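Local atomic coordinates of L-talarate/galactarate dehydratase (Salmonella typhimurium, PDB entry 2PP0), a protein that catalyses the magnesium-dependent dehydration of L-talarate and galactarate to 5-keto-4-deoxy-D-glucarate and, in competition with this, epimerises L-talarate to galactarate. Residues V31-A36 / L390-G395; A41-D46 / P56-A61; A65-R70 / I137-M142; V122-M127 / S282-E287; L291-D296 / H321-A326. All blocks are in the same frame, centred on the assembly; numbering follows the deposited sequence.

Contact 1 of 5, residues V31-A36 / L390-G395; sequences VKLSLA and LTCEFG
Val31 and Phe394 open an antiparallel pairing that joins strand 28-40 to the C-terminal strand 388-395, an outermost strand of the four-stranded sheet in the enolase-type N-terminal domain. The strand axes run 4.7 Å apart at 176°, and backbone bonds link Val31 with Phe394, Leu33 with Cys392 and Leu35 with Leu390 in both directions. The side chains of those six residues all stand on one face, and this is the tight side: Leu33 CB lies 3.9 Å from Cys392 SG, Leu33 CD1 reaches Phe394 CE2 at 4.1 Å, and Leu35 and Leu390 run side by side, pointing the same way. Helix 86-96 packs over this face through Ala93, Gln87 and Tyr90.

The other face, with Lys32, Ser34, Thr391 and Glu393, is looser and more polar. Lys32 stretches out fully and rubs its CG on Glu393 CG at 3.6 Å, but its NZ stays 4.4 Å from Glu393 OE2, beyond a salt bridge; Glu393 OE1 is held instead by Trp30 and Arg397. Thr391 turns its hydroxyl back to the partner strand. Leu33 O therefore accepts twice, from Cys392 N and from Thr391 OG1 at 2.9 Å, the hydroxyl sitting 32° out of the carbonyl plane.

Contact 2 of 5, residues A41-D46 / P56-A61; sequences ATPVSD and PLTEVA
Val44 and Leu57 form a single antiparallel hydrogen-bonded pair: after a corner at Ala41 and Thr42 the chain runs through strand 43-44, and the start of strand 57-69 returns antiparallel beside it. Two nearly straight bonds close it: Val44 N to Leu57 O, and Leu57 N to Val44 O at a short 2.6 Å. The two side chains stand on the same face and meet CB to CB at 4.1 Å; no branch carbon of one comes within 4.2 Å of the other's side chain. Val44 sends CG1 opposite its own backbone N (chi1 -180°), and Leu57 places CG likewise (chi1 -174°). Leu57 CB also rests against Val44 O at 3.4 Å. Beyond the pair, the branches of Leu57 approach the substrate-binding Arg83, while Val44 packs on Phe171 and Trp352.

A proline lies next to each member of the pair. Pro43 and Pro56, both with C-gamma exo rings, meet through CB atoms 4.0 Å apart at the exposed margin, and Pro43 CA points its hydrogen at Leu57 O from 3.3 Å. Further along, Ser45 brings only its CB near Pro56.

The carboxylate of Asp46, swung between its own N and carbonyl carbon (chi1 48°), caps helix 47-50, forms a salt bridge with Lys48 and hydrogen-bonds a glycerol, probably from the crystallisation liquor. At Thr42 the second subunit supplies Asn6 and Asp8. Two main-chain bonds and apolar contacts make a pairing that depends little on side-chain polarity, placed directly before the substrate-binding residues Asp46, Ala47 and Lys48.

Contact 3 of 5, residues A65-R70 / I137-M142; sequences AEIRSR and IALWDM
Ile67 is the centre of this buried contact, touching three residues of helix 127-146 from its place on strand 57-69. Its CD1 touches both Leu139 CD2, at 3.7 Å, and Ala138 CB, at 3.9 Å, which lie roughly at right angles seen from it, while its other branch, CG2, faces Met142 CE. The split follows from chi1 (-55°), which lays CG1 beside the backbone N and turns CG2 toward the carbonyl side, where the methionine arrives.

Met142 crosses Ile67 at about a right angle. It runs extended through its first two torsions and then bends at chi3 (-77°), bringing its methyl down on the strand backbone: CE lies 3.6 Å from Ile67 O and 4.0 Å from Ser69 N, with Ser69 CB close by. At the other end, Ala138 CB lies 4.0 Å from Ala65 O. No hydrogen bond passes between the two segments; apolar packing does the joining.

Polar partners lie further out. Ser69 OG turns to Asp26 and to the backbone N of Phe73, and Asp141, on another side of the helix, hydrogen-bonds Val76 N and Leu376 N and forms a salt bridge with Lys145. Strand 57-69 is flanked by strands 28-40 and 74-81, to which its backbone is bonded. The strand and helix axes pass 8.3 Å apart at -44°, a helix laid across a sheet face, as in the alpha+beta N-terminal capping domain of the enolase superfamily.

Contact 4 of 5, residues V122-M127 / S282-E287; sequences VGRSGM and SFREHE
Ser125 and Ser282 meet CB to CB at 3.5 Å; Ser125 OG points away from that meeting, whereas Ser282 OG runs across the line of contact. Each OG sits between its own backbone N and carbonyl carbon (chi1 68° in Ser125, 76° in Ser282), but they serve different ends. Ser282 OG looks back into its own helix: it accepts from Glu285 N at 3.0 Å and donates to Glu285 OE2 at 2.8 Å, reaching that oxygen on its anti side and 27° out of the carboxylate plane. The same oxygen stands 3.6 Å from Ser125 CB, so the loop's methylene lies against both the cap and the carboxylate bound to it. Thr281 also bonds OE2, and Tyr258 takes OE1, so both carboxylate oxygens have hydrogen-bond partners.

Toward the surface, Arg124 and Arg284 reach out from the two segments. Arg284 NH2 comes near the plane of the Arg124 guanidinium at its edge, 4.5 Å from Arg124 NH1; the pair is probably mildly unfavourable, eased by solvent at this exposed margin. No hydrogen bond spans the two segments themselves, but Gly126 bonds through its backbone to Thr281, immediately before Ser282. Gly123 and Gly126, both at positive phi, let the loop bend here.

The loop leads into helix 127-146 of the N-terminal domain and meets the start of helix 283-291 in the barrel domain. It is thus an interdomain contact built on a serine N-cap, in the two-domain plan of the mandelate racemase/muconate lactonizing enzyme family.

Contact 5 of 5, residues L291-D296 / H321-A326; sequences LGNASD and HGRKLA
Leu291, in the last turn of helix 283-291, starts the contact by laying CD2 3.8 Å from His321 NE2. The approach to the ring is oblique, and His321 ND1 is meanwhile bonded to Leu317 O in the helix that precedes it. The chain then leaves its helix by a Schellman motif with Asn293 at positive phi. Asn293 sits at the edge of the Arg323 guanidinium, its CG 3.5 Å from Arg323 NH2, with amide and guanidinium planes 70° apart.

Ser295 contributes its backbone. Its O lies over one face of the guanidinium, 3.2 Å above the plane and displaced toward the rim, and 3.3 Å from Arg323 CD. Although Arg323 NE is near as well, the angle is too poor for a hydrogen bond: the carbonyl is above the flat group, not in line with an N-H. The arginine gets there by bending at chi2 (-57°), which folds its chain over the loop. The hydroxyl of Ser295 turns to Phe297 O.

Asp296 ends the walk with the direct backbone bond, Lys324 N to Asp296 O at 3.0 Å. Its OD1 is linked to Arg323 NH1 by a water that accepts from NH1 and donates to OD1; the two atoms themselves are 4.1 Å apart, beyond a salt bridge. OD2 is taken by Ile274 N.

Here successive strands of the barrel, 297-298 and 324-325, are approached from their N-terminal ends. The chemistry implies probably a modest, solvent-mediated attraction between the opposite charges, while the main-chain bond ties together the starts of neighbouring barrel strands.

Contacts 1, 2 and 3 share the antiparallel sheet of the N-terminal domain. Contact 1 adds the C-terminal strand 388-395 to strand 28-40, and by chain order encloses all the others. Contacts 2 and 3 use the two ends of strand 57-69, with centres about 30 Å apart; contact 3 touches contact 1 directly, through Lys32 N and Glu66 O at 2.8 Å. Contact 4 joins the loop before helix 127-146, which carries contact 3, to helix 283-291, at whose far end contact 5 begins, about 18 Å away between centres. Contacts 1 and 5 lie about 37 Å apart between centres. Contact 2 sits at the substrate-binding residues, while contact 4 joins the two domains.

Contact 1 of 5, residues V31-A36 / L390-G395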
# COMPACT_ATOMS: atom_id res chain seq x y z
N VAL B 31 -9.72 -9.31 23.20
CA VAL B 31 -10.23 -8.10 22.58
C VAL B 31 -11.24 -7.43 23.50
O VAL B 31 -12.09 -8.10 24.08
CB VAL B 31 -10.98 -8.39 21.26
CG1 VAL B 31 -11.37 -7.08 20.60
CG2 VAL B 31 -10.13 -9.23 20.34
N LYS B 32 -11.16 -6.10 23.62
CA LYS B 32 -12.10 -5.35 24.44
C LYS B 32 -12.67 -4.19 23.64
O LYS B 32 -11.93 -3.35 23.12
CB LYS B 32 -11.44 -4.79 25.69
CG LYS B 32 -12.41 -4.00 26.56
CD LYS B 32 -11.73 -3.39 27.77
CE LYS B 32 -12.72 -2.62 28.61
NZ LYS B 32 -12.04 -1.90 29.72
N LEU B 33 -14.00 -4.13 23.55
CA LEU B 33 -14.67 -3.06 22.83
C LEU B 33 -15.36 -2.16 23.83
O LEU B 33 -15.89 -2.62 24.84
CB LEU B 33 -15.70 -3.64 21.85
CG LEU B 33 -15.19 -4.68 20.85
CD1 LEU B 33 -16.36 -5.17 20.00
CD2 LEU B 33 -14.11 -4.08 19.96
N SER B 34 -15.35 -0.86 23.55
CA SER B 34 -15.99 0.11 24.43
C SER B 34 -16.80 1.13 23.65
O SER B 34 -16.42 1.52 22.54
CB SER B 34 -14.95 0.85 25.27
OG SER B 34 -14.24 -0.03 26.13
N LEU B 35 -17.93 1.54 24.22
CA LEU B 35 -18.77 2.57 23.63
C LEU B 35 -18.78 3.69 24.65
O LEU B 35 -19.31 3.53 25.75
CB LEU B 35 -20.20 2.08 23.39
CG LEU B 35 -21.15 3.20 22.94
CD1 LEU B 35 -20.60 3.84 21.66
CD2 LEU B 35 -22.56 2.65 22.71
N ALA B 36 -18.18 4.82 24.29
CA ALA B 36 -18.13 5.95 25.20
C ALA B 36 -18.75 7.17 24.55
O ALA B 36 -18.92 7.21 23.33
CB ALA B 36 -16.68 6.25 25.58
N LEU B 390 -20.82 1.41 27.66
CA LEU B 390 -20.95 -0.02 27.40
C LEU B 390 -19.58 -0.59 27.08
O LEU B 390 -18.72 0.10 26.54
CB LEU B 390 -21.89 -0.26 26.21
CG LEU B 390 -23.37 0.11 26.34
CD1 LEU B 390 -24.07 -0.01 24.99
CD2 LEU B 390 -24.04 -0.80 27.36
N THR B 391 -19.38 -1.86 27.40
CA THR B 391 -18.11 -2.53 27.10
C THR B 391 -18.33 -4.03 27.09
O THR B 391 -19.30 -4.53 27.67
CB THR B 391 -17.02 -2.16 28.14
OG1 THR B 391 -15.77 -2.72 27.73
CG2 THR B 391 -17.38 -2.70 29.52
N CYS B 392 -17.44 -4.75 26.41
CA CYS B 392 -17.51 -6.21 26.34
C CYS B 392 -16.12 -6.75 26.03
O CYS B 392 -15.28 -6.05 25.47
CB CYS B 392 -18.50 -6.66 25.27
SG CYS B 392 -18.17 -6.10 23.59
N GLU B 393 -15.86 -8.00 26.42
CA GLU B 393 -14.56 -8.60 26.18
C GLU B 393 -14.66 -10.01 25.62
O GLU B 393 -15.66 -10.71 25.82
CB GLU B 393 -13.76 -8.61 27.49
CG GLU B 393 -13.38 -7.22 27.97
CD GLU B 393 -12.67 -7.23 29.30
OE1 GLU B 393 -11.95 -8.21 29.58
OE2 GLU B 393 -12.82 -6.26 30.06
N PHE B 394 -13.62 -10.41 24.90
CA PHE B 394 -13.56 -11.72 24.27
C PHE B 394 -12.18 -12.31 24.54
O PHE B 394 -11.18 -11.58 24.58
CB PHE B 394 -13.77 -11.57 22.76
CG PHE B 394 -15.02 -10.82 22.40
CD1 PHE B 394 -16.21 -11.49 22.15
CD2 PHE B 394 -15.01 -9.42 22.36
CE1 PHE B 394 -17.38 -10.79 21.86
CE2 PHE B 394 -16.18 -8.71 22.07
CZ PHE B 394 -17.36 -9.40 21.82
N GLY B 395 -12.12 -13.62 24.73
CA GLY B 395 -10.84 -14.27 24.98
C GLY B 395 -10.35 -14.10 26.40
O GLY B 395 -11.15 -13.93 27.33

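Contact 2 of 5, residues A41-D46 / P56-A61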
# COMPACT_ATOMS: atom_id res chain seq x y z
N ALA B 41 -20.21 20.55 26.11
CA ALA B 41 -21.01 21.50 26.90
C ALA B 41 -21.53 22.66 26.07
O ALA B 41 -22.52 23.30 26.44
CB ALA B 41 -20.19 22.03 28.07
N THR B 42 -20.87 22.94 24.96
CA THR B 42 -21.30 24.01 24.07
C THR B 42 -21.81 23.38 22.78
O THR B 42 -21.02 22.94 21.94
CB THR B 42 -20.14 24.97 23.73
OG1 THR B 42 -19.68 25.62 24.92
CG2 THR B 42 -20.59 26.02 22.72
N PRO B 43 -23.15 23.32 22.60
CA PRO B 43 -23.76 22.73 21.40
C PRO B 43 -23.10 23.26 20.13
O PRO B 43 -22.93 24.46 19.96
CB PRO B 43 -25.22 23.15 21.52
CG PRO B 43 -25.43 23.14 23.01
CD PRO B 43 -24.19 23.84 23.51
N VAL B 44 -22.73 22.34 19.25
CA VAL B 44 -22.08 22.69 18.00
C VAL B 44 -23.01 22.57 16.80
O VAL B 44 -23.70 21.55 16.64
CB VAL B 44 -20.85 21.80 17.74
CG1 VAL B 44 -20.19 22.19 16.44
CG2 VAL B 44 -19.88 21.91 18.91
N SER B 45 -23.03 23.59 15.96
CA SER B 45 -23.87 23.56 14.78
C SER B 45 -23.22 24.24 13.58
O SER B 45 -22.68 25.34 13.68
CB SER B 45 -25.23 24.21 15.08
OG SER B 45 -25.10 25.57 15.43
N ASP B 46 -23.24 23.54 12.45
CA ASP B 46 -22.70 24.07 11.20
C ASP B 46 -23.91 24.41 10.33
O ASP B 46 -25.02 24.53 10.83
CB ASP B 46 -21.81 23.03 10.50
CG ASP B 46 -22.45 21.65 10.41
OD1 ASP B 46 -23.67 21.54 10.19
OD2 ASP B 46 -21.72 20.65 10.56
N PRO B 56 -28.40 20.70 16.78
CA PRO B 56 -27.03 20.95 17.22
C PRO B 56 -26.40 19.69 17.82
O PRO B 56 -27.09 18.85 18.40
CB PRO B 56 -27.20 22.06 18.26
CG PRO B 56 -28.37 22.84 17.71
CD PRO B 56 -29.32 21.72 17.30
N LEU B 57 -25.08 19.57 17.65
CA LEU B 57 -24.33 18.43 18.17
C LEU B 57 -24.02 18.68 19.64
O LEU B 57 -23.60 19.77 20.01
CB LEU B 57 -23.02 18.29 17.38
CG LEU B 57 -22.14 17.08 17.67
CD1 LEU B 57 -22.90 15.81 17.27
CD2 LEU B 57 -20.84 17.19 16.89
N THR B 58 -24.22 17.67 20.48
CA THR B 58 -23.98 17.82 21.91
C THR B 58 -23.06 16.76 22.51
O THR B 58 -22.72 16.82 23.69
CB THR B 58 -25.30 17.81 22.70
OG1 THR B 58 -25.98 16.57 22.48
CG2 THR B 58 -26.19 18.97 22.24
N GLU B 59 -22.66 15.78 21.70
CA GLU B 59 -21.77 14.73 22.18
C GLU B 59 -21.25 13.95 20.98
O GLU B 59 -21.77 14.06 19.88
CB GLU B 59 -22.51 13.78 23.12
CG GLU B 59 -23.61 12.96 22.45
CD GLU B 59 -24.24 11.94 23.38
OE1 GLU B 59 -23.81 11.86 24.55
OE2 GLU B 59 -25.16 11.22 22.93
N VAL B 60 -20.19 13.17 21.21
CA VAL B 60 -19.61 12.35 20.16
C VAL B 60 -19.47 10.92 20.65
O VAL B 60 -18.88 10.68 21.71
CB VAL B 60 -18.22 12.87 19.73
CG1 VAL B 60 -17.65 12.00 18.61
CG2 VAL B 60 -18.32 14.31 19.26
N ALA B 61 -20.03 9.98 19.90
CA ALA B 61 -19.93 8.58 20.26
C ALA B 61 -18.54 8.13 19.85
O ALA B 61 -18.05 8.49 18.78
CB ALA B 61 -20.98 7.76 19.52

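Contact 3 of 5, residues A65-R70 / I137-M142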
# COMPACT_ATOMS: atom_id res chain seq x y z
N ALA B 65 -11.48 -0.09 20.39
CA ALA B 65 -11.11 -1.50 20.34
C ALA B 65 -9.70 -1.63 20.92
O ALA B 65 -8.82 -0.83 20.63
CB ALA B 65 -11.13 -2.01 18.91
N GLU B 66 -9.52 -2.64 21.76
CA GLU B 66 -8.22 -2.92 22.37
C GLU B 66 -7.96 -4.39 22.09
O GLU B 66 -8.82 -5.23 22.36
CB GLU B 66 -8.27 -2.65 23.87
CG GLU B 66 -8.60 -1.21 24.22
CD GLU B 66 -8.84 -1.01 25.70
OE1 GLU B 66 -7.89 -1.18 26.49
OE2 GLU B 66 -10.00 -0.70 26.08
N ILE B 67 -6.80 -4.69 21.51
CA ILE B 67 -6.44 -6.05 21.15
C ILE B 67 -5.09 -6.42 21.76
O ILE B 67 -4.15 -5.61 21.74
CB ILE B 67 -6.32 -6.19 19.60
CG1 ILE B 67 -7.63 -5.74 18.93
CG2 ILE B 67 -6.02 -7.64 19.22
CD1 ILE B 67 -7.57 -5.76 17.39
N ARG B 68 -4.99 -7.62 22.32
CA ARG B 68 -3.75 -8.10 22.92
C ARG B 68 -3.39 -9.44 22.32
O ARG B 68 -4.25 -10.31 22.16
CB ARG B 68 -3.89 -8.19 24.45
CG ARG B 68 -3.75 -6.83 25.11
CD ARG B 68 -4.08 -6.84 26.60
NE ARG B 68 -3.99 -5.48 27.13
CZ ARG B 68 -2.85 -4.82 27.32
NH1 ARG B 68 -1.68 -5.40 27.04
NH2 ARG B 68 -2.86 -3.58 27.77
N SER B 69 -2.12 -9.62 21.99
CA SER B 69 -1.66 -10.86 21.38
C SER B 69 -0.95 -11.80 22.36
O SER B 69 -0.52 -11.39 23.44
CB SER B 69 -0.70 -10.55 20.22
OG SER B 69 0.51 -10.00 20.73
N ARG B 70 -0.85 -13.06 21.96
CA ARG B 70 -0.19 -14.07 22.76
C ARG B 70 1.23 -13.65 23.13
O ARG B 70 1.66 -13.80 24.27
CB ARG B 70 -0.14 -15.38 21.97
CG ARG B 70 0.60 -16.51 22.66
CD ARG B 70 0.96 -17.57 21.64
NE ARG B 70 1.89 -17.05 20.65
CZ ARG B 70 2.20 -17.67 19.52
NH1 ARG B 70 1.64 -18.83 19.22
NH2 ARG B 70 3.07 -17.12 18.67
N ILE B 137 -7.73 -0.30 12.83
CA ILE B 137 -6.82 0.72 13.32
C ILE B 137 -5.95 0.17 14.47
O ILE B 137 -4.75 0.43 14.52
CB ILE B 137 -7.61 1.98 13.77
CG1 ILE B 137 -8.23 2.65 12.53
CG2 ILE B 137 -6.71 2.96 14.49
CD1 ILE B 137 -9.09 3.88 12.86
N ALA B 138 -6.56 -0.61 15.36
CA ALA B 138 -5.82 -1.20 16.48
C ALA B 138 -4.76 -2.17 15.95
O ALA B 138 -3.66 -2.25 16.50
CB ALA B 138 -6.78 -1.94 17.42
N LEU B 139 -5.09 -2.89 14.88
CA LEU B 139 -4.13 -3.83 14.30
C LEU B 139 -2.94 -3.08 13.70
O LEU B 139 -1.81 -3.55 13.78
CB LEU B 139 -4.81 -4.70 13.25
CG LEU B 139 -5.81 -5.72 13.80
CD1 LEU B 139 -6.42 -6.51 12.64
CD2 LEU B 139 -5.11 -6.67 14.77
N TRP B 140 -3.19 -1.92 13.09
CA TRP B 140 -2.09 -1.13 12.53
C TRP B 140 -1.24 -0.54 13.66
O TRP B 140 -0.01 -0.43 13.54
CB TRP B 140 -2.62 -0.01 11.64
CG TRP B 140 -2.89 -0.44 10.23
CD1 TRP B 140 -4.11 -0.75 9.68
CD2 TRP B 140 -1.92 -0.64 9.20
NE1 TRP B 140 -3.95 -1.12 8.36
CE2 TRP B 140 -2.61 -1.07 8.04
CE3 TRP B 140 -0.52 -0.50 9.14
CZ2 TRP B 140 -1.96 -1.35 6.84
CZ3 TRP B 140 0.13 -0.79 7.94
CH2 TRP B 140 -0.59 -1.21 6.81
N ASP B 141 -1.91 -0.14 14.74
CA ASP B 141 -1.24 0.42 15.92
C ASP B 141 -0.29 -0.65 16.47
O ASP B 141 0.86 -0.37 16.80
CB ASP B 141 -2.29 0.79 16.98
CG ASP B 141 -1.68 1.32 18.28
OD1 ASP B 141 -1.00 2.37 18.26
OD2 ASP B 141 -1.90 0.67 19.33
N MET B 142 -0.79 -1.89 16.55
CA MET B 142 -0.01 -3.01 17.05
C MET B 142 1.19 -3.31 16.16
O MET B 142 2.31 -3.48 16.65
CB MET B 142 -0.89 -4.27 17.17
CG MET B 142 -0.13 -5.52 17.65
SD MET B 142 -1.08 -7.07 17.68
CE MET B 142 -2.01 -6.78 19.16

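Contact 4 of 5, residues V122-M127 / S282-E287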
# COMPACT_ATOMS: atom_id res chain seq x y z
N VAL B 122 -24.65 -7.34 5.89
CA VAL B 122 -24.74 -5.90 6.07
C VAL B 122 -23.80 -5.01 5.23
O VAL B 122 -23.55 -3.85 5.58
CB VAL B 122 -24.66 -5.53 7.57
CG1 VAL B 122 -25.98 -5.89 8.26
CG2 VAL B 122 -23.53 -6.29 8.27
N GLY B 123 -23.28 -5.55 4.14
CA GLY B 123 -22.45 -4.78 3.23
C GLY B 123 -20.95 -4.61 3.40
O GLY B 123 -20.32 -5.17 4.30
N ARG B 124 -20.39 -3.81 2.50
CA ARG B 124 -18.96 -3.52 2.47
C ARG B 124 -18.72 -2.02 2.51
O ARG B 124 -17.67 -1.54 2.10
CB ARG B 124 -18.33 -4.13 1.22
CG ARG B 124 -18.53 -5.63 1.12
CD ARG B 124 -17.77 -6.24 -0.05
NE ARG B 124 -18.21 -7.61 -0.31
CZ ARG B 124 -17.81 -8.35 -1.34
NH1 ARG B 124 -16.95 -7.86 -2.23
NH2 ARG B 124 -18.28 -9.58 -1.50
N SER B 125 -19.71 -1.28 2.99
CA SER B 125 -19.61 0.17 3.12
C SER B 125 -20.55 0.57 4.24
O SER B 125 -21.38 -0.23 4.67
CB SER B 125 -20.03 0.87 1.83
OG SER B 125 -21.41 0.70 1.59
N GLY B 126 -20.42 1.80 4.72
CA GLY B 126 -21.31 2.26 5.77
C GLY B 126 -20.98 1.84 7.19
O GLY B 126 -19.83 1.54 7.52
N MET B 127 -22.01 1.82 8.02
CA MET B 127 -21.88 1.50 9.43
C MET B 127 -21.13 0.22 9.77
O MET B 127 -20.39 0.19 10.74
CB MET B 127 -23.27 1.49 10.09
CG MET B 127 -23.25 1.78 11.60
SD MET B 127 -24.92 2.15 12.26
CE MET B 127 -25.69 0.66 11.76
N SER B 282 -16.57 4.62 2.40
CA SER B 282 -15.94 3.46 1.79
C SER B 282 -14.98 3.89 0.70
O SER B 282 -15.07 5.01 0.20
CB SER B 282 -16.98 2.52 1.17
OG SER B 282 -17.46 3.04 -0.06
N PHE B 283 -14.07 3.00 0.34
CA PHE B 283 -13.14 3.28 -0.73
C PHE B 283 -13.95 3.49 -2.01
O PHE B 283 -13.76 4.47 -2.72
CB PHE B 283 -12.20 2.09 -0.94
CG PHE B 283 -11.46 2.13 -2.24
CD1 PHE B 283 -10.29 2.86 -2.37
CD2 PHE B 283 -11.97 1.47 -3.36
CE1 PHE B 283 -9.62 2.94 -3.59
CE2 PHE B 283 -11.31 1.54 -4.59
CZ PHE B 283 -10.14 2.28 -4.71
N ARG B 284 -14.87 2.57 -2.28
CA ARG B 284 -15.69 2.66 -3.48
C ARG B 284 -16.39 3.99 -3.68
O ARG B 284 -16.47 4.48 -4.80
CB ARG B 284 -16.71 1.51 -3.52
CG ARG B 284 -16.06 0.15 -3.78
CD ARG B 284 -17.05 -0.85 -4.38
NE ARG B 284 -16.40 -2.12 -4.69
CZ ARG B 284 -16.03 -3.02 -3.78
NH1 ARG B 284 -16.24 -2.79 -2.49
NH2 ARG B 284 -15.44 -4.14 -4.16
N GLU B 285 -16.89 4.59 -2.60
CA GLU B 285 -17.56 5.88 -2.71
C GLU B 285 -16.56 6.95 -3.10
O GLU B 285 -16.82 7.78 -3.98
CB GLU B 285 -18.24 6.23 -1.39
CG GLU B 285 -19.39 5.30 -1.04
CD GLU B 285 -19.80 5.38 0.41
OE1 GLU B 285 -20.29 6.44 0.84
OE2 GLU B 285 -19.62 4.37 1.13
N HIS B 286 -15.41 6.94 -2.45
CA HIS B 286 -14.37 7.92 -2.76
C HIS B 286 -13.88 7.74 -4.19
O HIS B 286 -13.58 8.71 -4.87
CB HIS B 286 -13.18 7.78 -1.80
CG HIS B 286 -13.29 8.65 -0.58
ND1 HIS B 286 -13.72 8.17 0.64
CD2 HIS B 286 -13.05 9.97 -0.41
CE1 HIS B 286 -13.74 9.16 1.51
NE2 HIS B 286 -13.34 10.26 0.90
N GLU B 287 -13.81 6.49 -4.63
CA GLU B 287 -13.36 6.18 -5.98
C GLU B 287 -14.26 6.82 -7.04
O GLU B 287 -13.78 7.37 -8.02
CB GLU B 287 -13.31 4.67 -6.19
CG GLU B 287 -12.89 4.25 -7.58
CD GLU B 287 -12.84 2.75 -7.73
OE1 GLU B 287 -13.80 2.08 -7.31
OE2 GLU B 287 -11.85 2.23 -8.28

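Contact 5 of 5, residues L291-D296 / H321-A326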
# COMPACT_ATOMS: atom_id res chain seq x y z
N LEU B 291 -12.78 9.39 -9.72
CA LEU B 291 -12.86 9.11 -11.15
C LEU B 291 -13.71 10.17 -11.86
O LEU B 291 -13.57 10.37 -13.06
CB LEU B 291 -13.45 7.72 -11.39
CG LEU B 291 -12.61 6.54 -10.92
CD1 LEU B 291 -13.33 5.24 -11.25
CD2 LEU B 291 -11.24 6.58 -11.59
N GLY B 292 -14.57 10.84 -11.10
CA GLY B 292 -15.42 11.87 -11.67
C GLY B 292 -14.81 13.26 -11.58
O GLY B 292 -15.45 14.25 -11.93
N ASN B 293 -13.57 13.34 -11.10
CA ASN B 293 -12.87 14.62 -10.98
C ASN B 293 -13.66 15.64 -10.16
O ASN B 293 -13.71 16.83 -10.47
CB ASN B 293 -12.59 15.18 -12.38
CG ASN B 293 -11.65 14.28 -13.18
OD1 ASN B 293 -11.84 14.07 -14.37
ND2 ASN B 293 -10.64 13.75 -12.51
N ALA B 294 -14.26 15.16 -9.07
CA ALA B 294 -15.07 15.99 -8.19
C ALA B 294 -14.33 17.07 -7.41
O ALA B 294 -14.87 18.16 -7.21
CB ALA B 294 -15.82 15.09 -7.21
N SER B 295 -13.11 16.79 -6.96
CA SER B 295 -12.40 17.78 -6.16
C SER B 295 -10.88 17.82 -6.30
O SER B 295 -10.24 16.85 -6.72
CB SER B 295 -12.76 17.59 -4.69
OG SER B 295 -12.38 16.29 -4.25
N ASP B 296 -10.32 18.96 -5.90
CA ASP B 296 -8.88 19.21 -5.93
C ASP B 296 -8.23 18.63 -4.67
O ASP B 296 -7.08 18.20 -4.69
CB ASP B 296 -8.64 20.73 -6.01
CG ASP B 296 -9.31 21.34 -7.23
OD1 ASP B 296 -8.85 21.07 -8.36
OD2 ASP B 296 -10.30 22.09 -7.06
N HIS B 321 -4.21 10.49 -9.08
CA HIS B 321 -4.96 11.50 -9.82
C HIS B 321 -4.45 12.91 -9.56
O HIS B 321 -5.11 13.89 -9.92
CB HIS B 321 -6.45 11.41 -9.49
CG HIS B 321 -7.16 10.32 -10.23
ND1 HIS B 321 -6.97 8.98 -9.97
CD2 HIS B 321 -8.03 10.38 -11.27
CE1 HIS B 321 -7.68 8.26 -10.82
NE2 HIS B 321 -8.34 9.09 -11.62
N GLY B 322 -3.29 13.02 -8.92
CA GLY B 322 -2.69 14.32 -8.65
C GLY B 322 -3.43 15.25 -7.71
O GLY B 322 -3.22 16.46 -7.75
N ARG B 323 -4.26 14.69 -6.83
CA ARG B 323 -5.02 15.49 -5.88
C ARG B 323 -4.29 15.65 -4.55
O ARG B 323 -3.44 14.83 -4.20
CB ARG B 323 -6.38 14.84 -5.61
CG ARG B 323 -7.14 14.43 -6.85
CD ARG B 323 -7.38 15.61 -7.78
NE ARG B 323 -8.26 15.24 -8.89
CZ ARG B 323 -8.62 16.07 -9.87
NH1 ARG B 323 -8.17 17.31 -9.88
NH2 ARG B 323 -9.44 15.65 -10.82
N LYS B 324 -4.63 16.70 -3.80
CA LYS B 324 -4.04 16.94 -2.49
C LYS B 324 -4.89 16.19 -1.47
O LYS B 324 -6.04 15.81 -1.76
CB LYS B 324 -4.05 18.43 -2.15
CG LYS B 324 -3.19 19.31 -3.04
CD LYS B 324 -1.70 19.06 -2.83
CE LYS B 324 -0.85 20.12 -3.53
NZ LYS B 324 -1.18 21.50 -3.07
N LEU B 325 -4.35 16.00 -0.27
CA LEU B 325 -5.06 15.30 0.79
C LEU B 325 -5.28 16.19 2.01
O LEU B 325 -4.39 16.92 2.43
CB LEU B 325 -4.28 14.05 1.22
CG LEU B 325 -5.00 13.13 2.21
CD1 LEU B 325 -6.08 12.35 1.47
CD2 LEU B 325 -4.01 12.18 2.86
N ALA B 326 -6.49 16.12 2.56
CA ALA B 326 -6.83 16.88 3.76
C ALA B 326 -7.86 16.05 4.52
O ALA B 326 -9.07 16.29 4.41
CB ALA B 326 -7.41 18.25 3.39
O HOH W 1 -6.32 19.00 -8.56